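Local coordinates for hypothetical protein (Pseudomonas syringae pv. tomato, PDB 2PAG) that is of unknown function but binds calcium and belongs to the SMI1/KNR4 (SUKH) family, at residues Asn37-Phe42 / Tyr98-Asp103. Numbering follows the deposited sequence.
With CA (calcium ion), chain B; CA (calcium ion), chain C.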
ATOM      1  N   ASN A  37      -4.844  13.158   2.320  1.00 23.31           N
ATOM      2  CA  ASN A  37      -3.417  13.414   2.342  1.00 23.37           C
ATOM      3  C   ASN A  37      -2.786  12.068   2.661  1.00 21.35           C
ATOM      4  O   ASN A  37      -3.116  11.455   3.675  1.00 21.35           O
ATOM      5  CB  ASN A  37      -3.083  14.435   3.433  1.00 28.20           C
ATOM      6  CG  ASN A  37      -1.663  14.953   3.332  1.00 31.82           C
ATOM      7  OD1 ASN A  37      -0.701  14.221   3.565  1.00 33.66           O
ATOM      8  ND2 ASN A  37      -1.525  16.225   2.976  1.00 35.30           N
ATOM      9  N   ILE A  38      -1.909  11.586   1.784  1.00 16.62           N
ATOM     10  CA  ILE A  38      -1.243  10.306   2.025  1.00 16.52           C
ATOM     11  C   ILE A  38      -0.107  10.552   3.014  1.00 15.87           C
ATOM     12  O   ILE A  38       0.728  11.426   2.792  1.00 15.60           O
ATOM     13  CB  ILE A  38      -0.660   9.714   0.722  1.00 15.60           C
ATOM     14  CG1 ILE A  38      -1.790   9.443  -0.273  1.00 17.32           C
ATOM     15  CG2 ILE A  38       0.106   8.427   1.029  1.00 16.02           C
ATOM     16  CD1 ILE A  38      -1.314   9.056  -1.651  1.00 19.07           C
ATOM     17  N   PRO A  39      -0.071   9.795   4.128  1.00 15.58           N
ATOM     18  CA  PRO A  39       0.983   9.963   5.136  1.00 15.75           C
ATOM     19  C   PRO A  39       2.361   9.926   4.476  1.00 14.85           C
ATOM     20  O   PRO A  39       2.567   9.173   3.525  1.00 13.64           O
ATOM     21  CB  PRO A  39       0.747   8.776   6.074  1.00 17.42           C
ATOM     22  CG  PRO A  39      -0.732   8.586   6.002  1.00 18.96           C
ATOM     23  CD  PRO A  39      -0.991   8.710   4.510  1.00 16.62           C
ATOM     24  N   PHE A  40       3.293  10.733   4.982  1.00 13.87           N
ATOM     25  CA  PHE A  40       4.641  10.810   4.417  1.00 13.71           C
ATOM     26  C   PHE A  40       5.344   9.483   4.172  1.00 13.65           C
ATOM     27  O   PHE A  40       5.795   9.227   3.061  1.00 13.57           O
ATOM     28  CB  PHE A  40       5.573  11.677   5.282  1.00 15.27           C
ATOM     29  CG  PHE A  40       6.966  11.816   4.703  1.00 15.63           C
ATOM     30  CD1 PHE A  40       7.257  12.826   3.789  1.00 17.39           C
ATOM     31  CD2 PHE A  40       7.952  10.872   4.984  1.00 17.14           C
ATOM     32  CE1 PHE A  40       8.501  12.889   3.161  1.00 18.45           C
ATOM     33  CE2 PHE A  40       9.201  10.926   4.357  1.00 17.08           C
ATOM     34  CZ  PHE A  40       9.473  11.937   3.443  1.00 17.38           C
ATOM     35  N   VAL A  41       5.466   8.643   5.199  1.00 13.50           N
ATOM     36  CA  VAL A  41       6.165   7.375   5.014  1.00 12.49           C
ATOM     37  C   VAL A  41       5.462   6.481   3.998  1.00 13.52           C
ATOM     38  O   VAL A  41       6.117   5.797   3.223  1.00 11.56           O
ATOM     39  CB  VAL A  41       6.377   6.637   6.353  1.00 13.95           C
ATOM     40  CG1 VAL A  41       7.103   5.325   6.123  1.00 13.41           C
ATOM     41  CG2 VAL A  41       7.211   7.505   7.287  1.00 15.15           C
ATOM     42  N   PHE A  42       4.131   6.496   3.994  1.00 12.81           N
ATOM     43  CA  PHE A  42       3.362   5.721   3.023  1.00 11.76           C
ATOM     44  C   PHE A  42       3.698   6.260   1.619  1.00 11.93           C
ATOM     45  O   PHE A  42       3.899   5.493   0.677  1.00 11.96           O
ATOM     46  CB  PHE A  42       1.865   5.881   3.338  1.00 12.72           C
ATOM     47  CG  PHE A  42       0.951   4.975   2.550  1.00 14.66           C
ATOM     48  CD1 PHE A  42       1.436   4.102   1.584  1.00 16.12           C
ATOM     49  CD2 PHE A  42      -0.419   5.011   2.791  1.00 15.54           C
ATOM     50  CE1 PHE A  42       0.561   3.276   0.865  1.00 15.93           C
ATOM     51  CE2 PHE A  42      -1.297   4.200   2.088  1.00 14.75           C
ATOM     52  CZ  PHE A  42      -0.807   3.327   1.120  1.00 15.79           C
ATOM     53  N   TYR A  98      -4.942  -4.156   5.031  1.00 13.14           N
ATOM     54  CA  TYR A  98      -3.924  -3.529   5.865  1.00 11.51           C
ATOM     55  C   TYR A  98      -4.126  -2.068   5.463  1.00 12.68           C
ATOM     56  O   TYR A  98      -4.114  -1.740   4.276  1.00 12.03           O
ATOM     57  CB  TYR A  98      -2.529  -4.026   5.478  1.00 12.15           C
ATOM     58  CG  TYR A  98      -2.259  -5.452   5.908  1.00 13.52           C
ATOM     59  CD1 TYR A  98      -1.925  -5.750   7.228  1.00 15.21           C
ATOM     60  CD2 TYR A  98      -2.333  -6.502   4.995  1.00 14.56           C
ATOM     61  CE1 TYR A  98      -1.664  -7.063   7.635  1.00 14.22           C
ATOM     62  CE2 TYR A  98      -2.073  -7.825   5.392  1.00 14.80           C
ATOM     63  CZ  TYR A  98      -1.738  -8.089   6.711  1.00 15.12           C
ATOM     64  OH  TYR A  98      -1.462  -9.381   7.099  1.00 18.19           O
ATOM     65  N   CYS A  99      -4.365  -1.204   6.446  1.00 12.92           N
ATOM     66  CA  CYS A  99      -4.617   0.212   6.182  1.00 13.63           C
ATOM     67  C   CYS A  99      -3.721   1.099   7.013  1.00 13.26           C
ATOM     68  O   CYS A  99      -3.261   0.703   8.085  1.00 11.70           O
ATOM     69  CB  CYS A  99      -6.068   0.561   6.503  1.00 15.57           C
ATOM     70  SG  CYS A  99      -7.294  -0.522   5.747  1.00 20.75           S
ATOM     71  N   VAL A 100      -3.524   2.324   6.540  1.00 11.28           N
ATOM     72  CA  VAL A 100      -2.651   3.266   7.217  1.00 11.31           C
ATOM     73  C   VAL A 100      -3.386   4.451   7.829  1.00 12.88           C
ATOM     74  O   VAL A 100      -4.206   5.109   7.172  1.00 11.72           O
ATOM     75  CB  VAL A 100      -1.587   3.781   6.244  1.00  9.66           C
ATOM     76  CG1 VAL A 100      -0.509   4.542   6.995  1.00 11.30           C
ATOM     77  CG2 VAL A 100      -0.980   2.602   5.490  1.00 12.67           C
ATOM     78  N   GLU A 101      -3.088   4.703   9.102  1.00 13.63           N
ATOM     79  CA  GLU A 101      -3.674   5.813   9.840  1.00 14.87           C
ATOM     80  C   GLU A 101      -3.011   7.100   9.370  1.00 15.57           C
ATOM     81  O   GLU A 101      -1.973   7.071   8.698  1.00 15.12           O
ATOM     82  CB  GLU A 101      -3.418   5.667  11.342  1.00 15.24           C
ATOM     83  CG  GLU A 101      -4.091   4.505  12.024  1.00 15.50           C
ATOM     84  CD  GLU A 101      -4.088   4.687  13.530  1.00 18.48           C
ATOM     85  OE1 GLU A 101      -3.040   5.099  14.076  1.00 13.48           O
ATOM     86  OE2 GLU A 101      -5.130   4.423  14.167  1.00 20.12           O
ATOM     87  N   GLU A 102      -3.606   8.231   9.735  1.00 17.64           N
ATOM     88  CA  GLU A 102      -3.063   9.522   9.343  1.00 17.99           C
ATOM     89  C   GLU A 102      -1.648   9.727   9.877  1.00 17.17           C
ATOM     90  O   GLU A 102      -0.828  10.381   9.223  1.00 18.86           O
ATOM     91  CB  GLU A 102      -4.004  10.634   9.814  1.00 22.22           C
ATOM     92  CG  GLU A 102      -5.433  10.406   9.327  1.00 28.34           C
ATOM     93  CD  GLU A 102      -6.392  11.510   9.725  1.00 32.44           C
ATOM     94  OE1 GLU A 102      -6.215  12.654   9.249  1.00 34.47           O
ATOM     95  OE2 GLU A 102      -7.326  11.228  10.512  1.00 34.01           O
ATOM     96  N   ASP A 103      -1.350   9.154  11.045  1.00 14.47           N
ATOM     97  CA  ASP A 103      -0.018   9.289  11.621  1.00 14.40           C
ATOM     98  C   ASP A 103       0.952   8.195  11.191  1.00 13.62           C
ATOM     99  O   ASP A 103       2.066   8.104  11.711  1.00 13.17           O
ATOM    100  CB  ASP A 103      -0.068   9.379  13.162  1.00 14.05           C
ATOM    101  CG  ASP A 103      -0.628   8.125  13.832  1.00 14.12           C
ATOM    102  OD1 ASP A 103      -0.631   7.038  13.222  1.00 11.72           O
ATOM    103  OD2 ASP A 103      -1.046   8.236  15.004  1.00 12.66           O
TER
HETATM  104 CA    CA B 201      -1.396   5.771  15.210  1.00 13.96          CA
HETATM  105 CA    CA C 202      -1.780   9.453  16.878  1.00  6.44          CA
HETATM  106  O   HOH W   1      -4.036   9.152  15.645  1.00 28.26           O
HETATM  107  O   HOH W   2       0.439   8.895  17.634  1.00 31.99           O
HETATM  108  O   HOH W   3       0.389  11.058  16.203  1.00 26.67           O
HETATM  109  O   HOH W   4      -2.105  11.599  15.699  1.00 29.28           O
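Pro39 and Phe42 meet the end of strand 96-100 and the turn after it through apolar and van der Waals contacts, with no hydrogen bond between the two segments. CG of Pro39 lies 3.3 Å from the backbone O of Glu101 and 3.7 Å from the backbone O of Glu102. The same CG is 4.2 Å from CG1 of Val100. Phe42 supplies the second apolar touch: its CD2 comes within 3.7 Å of Val100 CG2, the two side chains meeting at a slant. Val100 therefore splits its branches. CG1, anti to the backbone N (chi1 -169°), goes to the proline, and CG2 goes to the phenylalanine.

After Val100 the chain leaves the strand, and Glu101 and Asp103 bind calcium. Their CB atoms are directed away from segment 37-42. Glu101 OE1 binds one calcium at 2.1 Å, and both carboxylate oxygens of Asp103 chelate the same ion. Asp103 OD2 also reaches the second calcium at 2.4 Å, bridging the pair, and four waters bind that second ion. Thr105 adds to the first site.

Pro39 is at the N-cap position of helix 40-49, and its ring contacts bring the start of this helix beside the turn. Phe42 and Val100, both buried, touch Val124 of helix 124-132 and Ile90 of strand 88-93, so the contact joins helix 40-49 to the antiparallel sheet and the C-terminal helix.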